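Local coordinates for PhnB protein (Bacillus cereus, PDB 3OMS) that is of unproven function but, as a glyoxalase-clan PhnB-like protein, may act as a 3-demethylubiquinone-9 3-methyltransferase, at residues A[99-110]-A[123-134]; A[21-29]-A[52-61]. All coordinates share one frame; numbering follows the deposited sequence.

Contact 1: A[99-110]-A[123-134]; sequences FHKLAQDGAILM and WLNDKYGVSWQL
L124 points both methyls at helix 92-103, touching F99, L102 and A103. The helix packs here on a mixed four-stranded sheet, consistent with the glyoxalase fold of the family. The tight part lies between helix and sheet. L124 CD2 sits over one face of the F99 ring, 3.7 Å from its centroid, and also touches A103 CB. The other methyl, CD1, meets L102 CB. The two methyls part in this way with L124 CG between its backbone N and carbonyl carbon (chi1 53°). L102 lays both methyls on the W132 indole; CD2 lies over the five-membered ring, 3.8 Å from its centroid. L134 CD1 lies at the edge of the F99 ring.

The W132 indole is fixed by D126. W132 NE1 donates to D126 OD2, which lies in the indole plane but is met from above the plane of its own carboxylate; Y28 OH also bonds to OD2. D126 OD1 accepts from Y128 N and V130 N, one on each face of the carboxylate, and the first of these makes an Asx turn.

The looser side is the edge strand. A107 and N125 form an antiparallel hydrogen-bonded pair, with A107 N to N125 O at 2.9 Å. L109 lays CD1 over the W123 five-membered ring, and the selenium of M110 lies oblique to that indole. Near the surface, waters bridge the contact. One receives bonds from K127 N and NZ and donates to L102 O and Q104 O. A second joins D105 O to K127 O. The strand pair breaks step at a classic beta bulge: L109 N (2.8 Å) and M110 N (2.9 Å) both donate to W123 O, from the same face of its carbonyl plane.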
loop_
_atom_site.group_PDB
_atom_site.type_symbol
_atom_site.label_atom_id
_atom_site.label_comp_id
_atom_site.label_asym_id
_atom_site.label_seq_id
_atom_site.Cartn_x
_atom_site.Cartn_y
_atom_site.Cartn_z
ATOM N N PHE A 99 9.964 -11.647 10.429
ATOM C CA PHE A 99 8.624 -12.046 10.867
ATOM C C PHE A 99 8.462 -11.871 12.394
ATOM O O PHE A 99 7.487 -11.271 12.852
ATOM C CB PHE A 99 8.315 -13.487 10.452
ATOM C CG PHE A 99 6.875 -13.872 10.638
ATOM C CD1 PHE A 99 5.941 -13.604 9.643
ATOM C CD2 PHE A 99 6.447 -14.508 11.802
ATOM C CE1 PHE A 99 4.617 -13.969 9.800
ATOM C CE2 PHE A 99 5.104 -14.848 11.973
ATOM C CZ PHE A 99 4.215 -14.592 10.996
ATOM N N HIS A 100 9.414 -12.409 13.150
ATOM C CA HIS A 100 9.399 -12.399 14.627
ATOM C C HIS A 100 9.387 -10.968 15.144
ATOM O O HIS A 100 8.678 -10.649 16.072
ATOM C CB HIS A 100 10.609 -13.180 15.150
ATOM C CG HIS A 100 10.857 -13.064 16.621
ATOM N ND1 HIS A 100 10.028 -13.621 17.570
ATOM C CD2 HIS A 100 11.886 -12.501 17.300
ATOM C CE1 HIS A 100 10.533 -13.395 18.770
ATOM N NE2 HIS A 100 11.660 -12.721 18.630
ATOM N N LYS A 101 10.162 -10.105 14.491
ATOM C CA LYS A 101 10.181 -8.721 14.904
ATOM C C LYS A 101 8.823 -8.056 14.658
ATOM O O LYS A 101 8.303 -7.359 15.531
ATOM C CB LYS A 101 11.328 -7.958 14.207
ATOM C CG LYS A 101 12.727 -8.298 14.826
ATOM C CD LYS A 101 13.811 -7.527 14.107
ATOM C CE LYS A 101 15.251 -7.626 14.671
ATOM N NZ LYS A 101 16.085 -6.829 13.615
ATOM N N LEU A 102 8.278 -8.239 13.453
ATOM C CA LEU A 102 6.979 -7.632 13.064
ATOM C C LEU A 102 5.799 -8.192 13.866
ATOM O O LEU A 102 4.801 -7.492 14.092
ATOM C CB LEU A 102 6.737 -7.843 11.555
ATOM C CG LEU A 102 7.539 -7.030 10.554
ATOM C CD1 LEU A 102 7.355 -7.634 9.129
ATOM C CD2 LEU A 102 7.104 -5.556 10.595
ATOM N N ALA A 103 5.917 -9.457 14.297
ATOM C CA ALA A 103 4.883 -10.098 15.112
ATOM C C ALA A 103 4.750 -9.529 16.535
ATOM O O ALA A 103 3.724 -9.789 17.174
ATOM C CB ALA A 103 5.151 -11.666 15.203
ATOM N N GLN A 104 5.766 -8.801 17.050
ATOM C CA GLN A 104 5.756 -8.366 18.462
ATOM C C GLN A 104 4.586 -7.415 18.678
ATOM O O GLN A 104 4.451 -6.407 17.977
ATOM C CB GLN A 104 7.055 -7.681 18.851
ATOM C CG GLN A 104 8.377 -8.448 18.546
ATOM C CD GLN A 104 8.593 -9.797 19.285
ATOM O OE1 GLN A 104 7.705 -10.644 19.355
ATOM N NE2 GLN A 104 9.829 -10.017 19.734
ATOM N N ASP A 105 3.691 -7.792 19.574
ATOM C CA ASP A 105 2.449 -7.046 19.856
ATOM C C ASP A 105 1.579 -6.879 18.601
ATOM O O ASP A 105 0.759 -5.969 18.512
ATOM C CB ASP A 105 2.783 -5.695 20.516
ATOM C CG ASP A 105 3.318 -5.861 21.935
ATOM O OD1 ASP A 105 3.110 -6.926 22.546
ATOM O OD2 ASP A 105 3.941 -4.931 22.440
ATOM N N GLY A 106 1.759 -7.793 17.646
ATOM C CA GLY A 106 0.973 -7.832 16.406
ATOM C C GLY A 106 -0.086 -8.905 16.471
ATOM O O GLY A 106 -0.438 -9.386 17.534
ATOM N N ALA A 107 -0.654 -9.230 15.326
ATOM C CA ALA A 107 -1.729 -10.173 15.227
ATOM C C ALA A 107 -1.348 -11.106 14.081
ATOM O O ALA A 107 -0.980 -10.655 13.004
ATOM C CB ALA A 107 -3.130 -9.440 14.953
ATOM N N ILE A 108 -1.382 -12.415 14.329
ATOM C CA ILE A 108 -1.019 -13.356 13.281
ATOM C C ILE A 108 -2.234 -13.718 12.454
ATOM O O ILE A 108 -3.258 -14.139 12.982
ATOM C CB ILE A 108 -0.415 -14.640 13.862
ATOM C CG1 ILE A 108 0.763 -14.314 14.784
ATOM C CG2 ILE A 108 -0.007 -15.602 12.752
ATOM C CD1 ILE A 108 1.923 -13.464 14.162
ATOM N N LEU A 109 -2.110 -13.601 11.146
ATOM C CA LEU A 109 -3.188 -13.984 10.259
ATOM C C LEU A 109 -2.946 -15.413 9.722
ATOM O O LEU A 109 -3.868 -16.240 9.692
ATOM C CB LEU A 109 -3.309 -12.963 9.139
ATOM C CG LEU A 109 -3.585 -11.531 9.606
ATOM C CD1 LEU A 109 -3.806 -10.555 8.417
ATOM C CD2 LEU A 109 -4.847 -11.616 10.516
HETATM N N MSE A 110 -1.712 -15.657 9.269
HETATM C CA MSE A 110 -1.209 -16.981 8.922
HETATM C C MSE A 110 0.194 -17.142 9.502
HETATM O O MSE A 110 1.121 -16.376 9.157
HETATM C CB MSE A 110 -1.197 -17.196 7.392
HETATM C CG MSE A 110 -2.608 -17.101 6.832
HETATM SE SE MSE A 110 -2.621 -17.236 4.863
HETATM C CE MSE A 110 -2.267 -19.118 4.760
ATOM N N TRP A 123 1.759 -14.293 7.346
ATOM C CA TRP A 123 0.966 -13.072 7.148
ATOM C C TRP A 123 0.571 -12.583 8.528
ATOM O O TRP A 123 0.091 -13.343 9.362
ATOM C CB TRP A 123 -0.284 -13.367 6.309
ATOM C CG TRP A 123 -0.979 -12.181 5.720
ATOM C CD1 TRP A 123 -0.894 -10.888 6.109
ATOM C CD2 TRP A 123 -1.880 -12.202 4.605
ATOM N NE1 TRP A 123 -1.717 -10.099 5.336
ATOM C CE2 TRP A 123 -2.331 -10.885 4.403
ATOM C CE3 TRP A 123 -2.334 -13.210 3.745
ATOM C CZ2 TRP A 123 -3.191 -10.532 3.334
ATOM C CZ3 TRP A 123 -3.230 -12.867 2.709
ATOM C CH2 TRP A 123 -3.641 -11.536 2.522
ATOM N N LEU A 124 0.835 -11.318 8.787
ATOM C CA LEU A 124 0.498 -10.728 10.079
ATOM C C LEU A 124 0.102 -9.279 9.936
ATOM O O LEU A 124 0.294 -8.676 8.845
ATOM C CB LEU A 124 1.714 -10.812 11.009
ATOM C CG LEU A 124 3.090 -10.270 10.551
ATOM C CD1 LEU A 124 3.070 -8.720 10.638
ATOM C CD2 LEU A 124 4.192 -10.833 11.464
ATOM N N ASN A 125 -0.461 -8.732 11.013
ATOM C CA ASN A 125 -0.526 -7.284 11.213
ATOM C C ASN A 125 0.448 -6.888 12.263
ATOM O O ASN A 125 0.546 -7.549 13.289
ATOM C CB ASN A 125 -1.925 -6.858 11.674
ATOM C CG ASN A 125 -3.025 -7.182 10.671
ATOM O OD1 ASN A 125 -4.156 -7.499 11.086
ATOM N ND2 ASN A 125 -2.769 -7.017 9.398
ATOM N N ASP A 126 1.234 -5.848 12.027
ATOM C CA ASP A 126 2.193 -5.446 13.044
ATOM C C ASP A 126 1.492 -4.658 14.174
ATOM O O ASP A 126 0.258 -4.458 14.179
ATOM C CB ASP A 126 3.378 -4.719 12.395
ATOM C CG ASP A 126 3.003 -3.357 11.847
ATOM O OD1 ASP A 126 1.920 -2.857 12.263
ATOM O OD2 ASP A 126 3.819 -2.806 11.054
ATOM N N LYS A 127 2.266 -4.243 15.154
ATOM C CA LYS A 127 1.730 -3.558 16.323
ATOM C C LYS A 127 1.000 -2.259 15.960
ATOM O O LYS A 127 0.287 -1.703 16.787
ATOM C CB LYS A 127 2.829 -3.262 17.349
ATOM C CG LYS A 127 3.892 -2.229 16.951
ATOM C CD LYS A 127 4.919 -1.998 18.047
ATOM C CE LYS A 127 5.952 -3.137 18.165
ATOM N NZ LYS A 127 6.944 -3.358 17.059
ATOM N N TYR A 128 1.274 -1.719 14.774
ATOM C CA TYR A 128 0.605 -0.500 14.322
ATOM C C TYR A 128 -0.638 -0.790 13.517
ATOM O O TYR A 128 -1.338 0.136 13.116
ATOM C CB TYR A 128 1.610 0.375 13.516
ATOM C CG TYR A 128 2.891 0.649 14.267
ATOM C CD1 TYR A 128 2.909 1.533 15.339
ATOM C CD2 TYR A 128 4.073 -0.025 13.956
ATOM C CE1 TYR A 128 4.057 1.756 16.068
ATOM C CE2 TYR A 128 5.189 0.194 14.659
ATOM C CZ TYR A 128 5.192 1.083 15.720
ATOM O OH TYR A 128 6.344 1.281 16.448
ATOM N N GLY A 129 -0.883 -2.063 13.198
ATOM C CA GLY A 129 -1.990 -2.469 12.389
ATOM C C GLY A 129 -1.684 -2.642 10.903
ATOM O O GLY A 129 -2.570 -3.071 10.138
ATOM N N VAL A 130 -0.449 -2.370 10.505
ATOM C CA VAL A 130 -0.020 -2.491 9.111
ATOM C C VAL A 130 0.172 -3.964 8.741
ATOM O O VAL A 130 0.774 -4.727 9.526
ATOM C CB VAL A 130 1.292 -1.736 8.828
ATOM C CG1 VAL A 130 1.802 -2.035 7.351
ATOM C CG2 VAL A 130 1.061 -0.249 9.034
ATOM N N SER A 131 -0.414 -4.385 7.616
ATOM C CA SER A 131 -0.419 -5.817 7.235
ATOM C C SER A 131 0.786 -6.149 6.343
ATOM O O SER A 131 1.042 -5.489 5.276
ATOM C CB SER A 131 -1.686 -6.149 6.505
ATOM O OG SER A 131 -1.976 -7.536 6.495
ATOM N N TRP A 132 1.497 -7.193 6.765
ATOM C CA TRP A 132 2.700 -7.669 6.097
ATOM C C TRP A 132 2.598 -9.161 5.748
ATOM O O TRP A 132 2.171 -10.010 6.579
ATOM C CB TRP A 132 3.884 -7.512 7.022
ATOM C CG TRP A 132 4.273 -6.135 7.420
ATOM C CD1 TRP A 132 3.764 -5.425 8.452
ATOM C CD2 TRP A 132 5.303 -5.320 6.837
ATOM N NE1 TRP A 132 4.409 -4.225 8.567
ATOM C CE2 TRP A 132 5.345 -4.118 7.572
ATOM C CE3 TRP A 132 6.193 -5.494 5.778
ATOM C CZ2 TRP A 132 6.254 -3.089 7.295
ATOM C CZ3 TRP A 132 7.066 -4.451 5.467
ATOM C CH2 TRP A 132 7.107 -3.271 6.244
ATOM N N GLN A 133 3.018 -9.481 4.518
ATOM C CA GLN A 133 3.141 -10.866 4.077
ATOM C C GLN A 133 4.610 -11.078 3.804
ATOM O O GLN A 133 5.317 -10.208 3.264
ATOM C CB GLN A 133 2.381 -11.171 2.782
ATOM C CG GLN A 133 0.863 -11.019 2.876
ATOM C CD GLN A 133 0.203 -11.351 1.565
ATOM O OE1 GLN A 133 0.321 -12.474 1.062
ATOM N NE2 GLN A 133 -0.482 -10.366 0.977
ATOM N N LEU A 134 5.097 -12.232 4.199
ATOM C CA LEU A 134 6.519 -12.528 4.038
ATOM C C LEU A 134 6.660 -13.879 3.401
ATOM O O LEU A 134 5.957 -14.802 3.774
ATOM C CB LEU A 134 7.214 -12.506 5.378
ATOM C CG LEU A 134 7.306 -11.140 6.051
ATOM C CD1 LEU A 134 6.066 -10.884 6.893
ATOM C CD2 LEU A 134 8.563 -11.154 6.872
HETATM O O HOH W 1 4.943 -5.212 15.457
HETATM O O HOH W 2 -0.462 -3.330 19.188
#

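Contact 2: A[21-29]-A[52-61]; sequences AEEAMNFYT and GTVIHATFTL
M25, a selenomethionine, lies across F59 at the middle of this contact, where helix 21-29 rests on strand 54-61. Helix 21-29 and strand 56-61 run nearly parallel, 21° between their directions, and their axes approach to 9.0 Å. The helix covers one face of a mixed four-stranded sheet, consistent with a glyoxalase-type fold.

Aromatic contacts come first. M25 CG stands over one face of the F59 ring, 3.9 Å from the centroid. The selenium lies farther out and oblique, 3.4 Å from F59 CD2, in a Met-aromatic contact. F59 presents its ring to M25 with CG between the backbone N and carbonyl carbon (chi1 60°). T29 CG2 approaches the same ring obliquely at CD1. F59 CE1 meets Y28 at the edge of the tyrosine ring.

Aliphatic contacts extend the seam both ways. The M25 chain bends at chi3 (58°), and its selenium and CE both touch A57 CB. Toward the start of the helix, V54 CG2 fits against A21 CB at 3.9 Å and E22 CB at 4.0 Å. At the other end, L61 CD2 packs on Y28 CB at 3.8 Å and also touches Y28 O.

Polar groups stay at the margins. A water lies 2.8 Å from E22 OE1 and 2.6 Å from G52 O, while E22 OE2 makes a salt bridge to R42. T29 OG1 donates to M25 O, which also accepts from T29 N on the opposite face of its carbonyl plane. The threonine thus satisfies its hydroxyl within the helix and turns its methyl to the strand.

The direct contact is therefore apolar, holding helix to sheet by shape and dispersion, with charge and water kept to its G52 end.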
loop_
_atom_site.group_PDB
_atom_site.type_symbol
_atom_site.label_atom_id
_atom_site.label_comp_id
_atom_site.label_asym_id
_atom_site.label_seq_id
_atom_site.Cartn_x
_atom_site.Cartn_y
_atom_site.Cartn_z
ATOM N N ALA A 21 3.849 7.628 13.586
ATOM C CA ALA A 21 4.571 7.571 12.302
ATOM C C ALA A 21 6.080 7.434 12.543
ATOM O O ALA A 21 6.761 6.610 11.933
ATOM C CB ALA A 21 4.289 8.810 11.427
ATOM N N GLU A 22 6.611 8.293 13.414
ATOM C CA GLU A 22 8.053 8.373 13.575
ATOM C C GLU A 22 8.569 7.076 14.205
ATOM O O GLU A 22 9.563 6.501 13.725
ATOM C CB GLU A 22 8.469 9.585 14.388
ATOM C CG GLU A 22 10.033 9.709 14.448
ATOM C CD GLU A 22 10.538 11.036 14.927
ATOM O OE1 GLU A 22 9.721 11.954 15.215
ATOM O OE2 GLU A 22 11.784 11.180 15.000
ATOM N N GLU A 23 7.892 6.604 15.269
ATOM C CA GLU A 23 8.267 5.339 15.876
ATOM C C GLU A 23 8.206 4.197 14.849
ATOM O O GLU A 23 9.081 3.332 14.798
ATOM C CB GLU A 23 7.341 5.041 17.061
ATOM C CG GLU A 23 7.681 3.796 17.879
ATOM C CD GLU A 23 6.507 3.469 18.828
ATOM O OE1 GLU A 23 6.236 4.285 19.716
ATOM O OE2 GLU A 23 5.832 2.464 18.632
ATOM N N ALA A 24 7.157 4.202 14.037
ATOM C CA ALA A 24 6.929 3.141 13.065
ATOM C C ALA A 24 8.005 3.122 12.027
ATOM O O ALA A 24 8.599 2.063 11.723
ATOM C CB ALA A 24 5.532 3.318 12.391
HETATM N N MSE A 25 8.339 4.319 11.519
HETATM C CA MSE A 25 9.410 4.453 10.555
HETATM C C MSE A 25 10.760 4.010 11.084
HETATM O O MSE A 25 11.518 3.310 10.408
HETATM C CB MSE A 25 9.503 5.930 10.132
HETATM C CG MSE A 25 10.328 6.233 9.007
HETATM SE SE MSE A 25 9.732 8.051 8.358
HETATM C CE MSE A 25 10.040 9.033 10.046
ATOM N N ASN A 26 11.083 4.434 12.298
ATOM C CA ASN A 26 12.321 3.977 12.923
ATOM C C ASN A 26 12.357 2.447 13.040
ATOM O O ASN A 26 13.397 1.813 12.804
ATOM C CB ASN A 26 12.553 4.705 14.269
ATOM C CG ASN A 26 13.147 6.119 14.057
ATOM O OD1 ASN A 26 14.288 6.253 13.696
ATOM N ND2 ASN A 26 12.368 7.128 14.250
ATOM N N PHE A 27 11.213 1.853 13.357
ATOM C CA PHE A 27 11.099 0.387 13.451
ATOM C C PHE A 27 11.295 -0.252 12.106
ATOM O O PHE A 27 12.153 -1.135 11.964
ATOM C CB PHE A 27 9.732 0.020 14.036
ATOM C CG PHE A 27 9.467 -1.465 14.105
ATOM C CD1 PHE A 27 10.348 -2.320 14.749
ATOM C CD2 PHE A 27 8.288 -1.982 13.588
ATOM C CE1 PHE A 27 10.067 -3.696 14.862
ATOM C CE2 PHE A 27 7.992 -3.329 13.697
ATOM C CZ PHE A 27 8.871 -4.185 14.322
ATOM N N TYR A 28 10.585 0.235 11.084
ATOM C CA TYR A 28 10.632 -0.415 9.755
ATOM C C TYR A 28 12.012 -0.325 9.118
ATOM O O TYR A 28 12.517 -1.286 8.546
ATOM C CB TYR A 28 9.609 0.198 8.803
ATOM C CG TYR A 28 8.169 0.017 9.242
ATOM C CD1 TYR A 28 7.761 -1.071 10.059
ATOM C CD2 TYR A 28 7.202 0.901 8.818
ATOM C CE1 TYR A 28 6.442 -1.199 10.422
ATOM C CE2 TYR A 28 5.925 0.804 9.195
ATOM C CZ TYR A 28 5.521 -0.253 9.994
ATOM O OH TYR A 28 4.190 -0.313 10.283
ATOM N N THR A 29 12.641 0.831 9.230
ATOM C CA THR A 29 13.930 1.003 8.602
ATOM C C THR A 29 15.013 0.150 9.296
ATOM O O THR A 29 16.070 -0.052 8.734
ATOM C CB THR A 29 14.387 2.460 8.547
ATOM O OG1 THR A 29 14.390 2.997 9.855
ATOM C CG2 THR A 29 13.488 3.317 7.660
ATOM N N GLY A 52 5.288 17.773 17.877
ATOM C CA GLY A 52 6.205 16.622 17.717
ATOM C C GLY A 52 5.785 15.499 16.772
ATOM O O GLY A 52 6.605 14.653 16.433
ATOM N N THR A 53 4.508 15.451 16.386
ATOM C CA THR A 53 4.039 14.438 15.444
ATOM C C THR A 53 4.461 14.806 14.010
ATOM O O THR A 53 4.795 15.972 13.719
ATOM C CB THR A 53 2.494 14.218 15.513
ATOM O OG1 THR A 53 1.823 15.377 14.994
ATOM C CG2 THR A 53 2.067 13.906 16.968
ATOM N N VAL A 54 4.411 13.817 13.119
ATOM C CA VAL A 54 4.922 13.976 11.748
ATOM C C VAL A 54 3.936 14.707 10.821
ATOM O O VAL A 54 2.805 14.238 10.557
ATOM C CB VAL A 54 5.305 12.620 11.158
ATOM C CG1 VAL A 54 5.709 12.705 9.643
ATOM C CG2 VAL A 54 6.445 11.986 11.988
ATOM N N ILE A 55 4.374 15.845 10.304
ATOM C CA ILE A 55 3.687 16.502 9.215
ATOM C C ILE A 55 3.788 15.650 7.946
ATOM O O ILE A 55 2.783 15.292 7.317
ATOM C CB ILE A 55 4.287 17.890 8.893
ATOM C CG1 ILE A 55 4.303 18.825 10.114
ATOM C CG2 ILE A 55 3.501 18.566 7.771
ATOM C CD1 ILE A 55 5.010 20.205 9.808
ATOM N N HIS A 56 5.028 15.349 7.562
ATOM C CA HIS A 56 5.307 14.463 6.442
ATOM C C HIS A 56 6.695 13.884 6.658
ATOM O O HIS A 56 7.560 14.572 7.207
ATOM C CB HIS A 56 5.189 15.201 5.095
ATOM C CG HIS A 56 6.124 16.365 4.932
ATOM N ND1 HIS A 56 7.448 16.214 4.573
ATOM C CD2 HIS A 56 5.916 17.699 5.045
ATOM C CE1 HIS A 56 8.019 17.404 4.491
ATOM N NE2 HIS A 56 7.111 18.323 4.772
ATOM N N ALA A 57 6.881 12.639 6.240
ATOM C CA ALA A 57 8.197 11.988 6.251
ATOM C C ALA A 57 8.317 11.035 5.071
ATOM O O ALA A 57 7.316 10.404 4.653
ATOM C CB ALA A 57 8.428 11.238 7.584
ATOM N N THR A 58 9.540 10.938 4.534
ATOM C CA THR A 58 9.893 10.006 3.458
ATOM C C THR A 58 10.984 9.121 3.975
ATOM O O THR A 58 11.906 9.579 4.636
ATOM C CB THR A 58 10.375 10.723 2.206
ATOM O OG1 THR A 58 9.307 11.521 1.696
ATOM C CG2 THR A 58 10.930 9.740 1.109
ATOM N N PHE A 59 10.866 7.820 3.709
ATOM C CA PHE A 59 11.895 6.859 4.096
ATOM C C PHE A 59 12.013 5.809 3.049
ATOM O O PHE A 59 11.089 5.625 2.239
ATOM C CB PHE A 59 11.582 6.216 5.443
ATOM C CG PHE A 59 10.294 5.458 5.499
ATOM C CD1 PHE A 59 10.285 4.047 5.602
ATOM C CD2 PHE A 59 9.063 6.139 5.582
ATOM C CE1 PHE A 59 9.083 3.342 5.724
ATOM C CE2 PHE A 59 7.855 5.412 5.668
ATOM C CZ PHE A 59 7.873 4.015 5.743
ATOM N N THR A 60 13.125 5.073 3.056
ATOM C CA THR A 60 13.283 3.984 2.116
ATOM C C THR A 60 13.233 2.632 2.872
ATOM O O THR A 60 13.615 2.537 4.035
ATOM C CB THR A 60 14.581 4.074 1.346
ATOM O OG1 THR A 60 15.681 4.103 2.289
ATOM C CG2 THR A 60 14.593 5.286 0.427
ATOM N N LEU A 61 12.697 1.616 2.192
ATOM C CA LEU A 61 12.847 0.241 2.592
ATOM C C LEU A 61 13.498 -0.485 1.428
ATOM O O LEU A 61 12.946 -0.556 0.308
ATOM C CB LEU A 61 11.483 -0.347 2.972
ATOM C CG LEU A 61 10.670 0.278 4.126
ATOM C CD1 LEU A 61 9.310 -0.432 4.292
ATOM C CD2 LEU A 61 11.455 0.328 5.485
HETATM O O HOH W 3 7.000 12.173 15.828
#

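In the fold
From the N terminus, strand 11-17 leads into helix 21-29. After strand 37-42 the chain returns along the helix as strand 54-61, and contact 2 closes the loop. The chain passes through strands 64-70 and 83-89 before helix 92-103 and strand 107-111 open contact 1, which strands 121-125 and 131-136 close. The loops follow in series and neither nests nor crosses. Each contact ties a helix to its own mixed four-stranded sheet. Both sheets have strand order 1-4-3-2, consistent with the glyoxalase clan to which the family belongs. Their centres are about 18 Å apart, yet the contacts meet: Y128 OH with E23 OE2, and K127 in a cation-pi contact with F27.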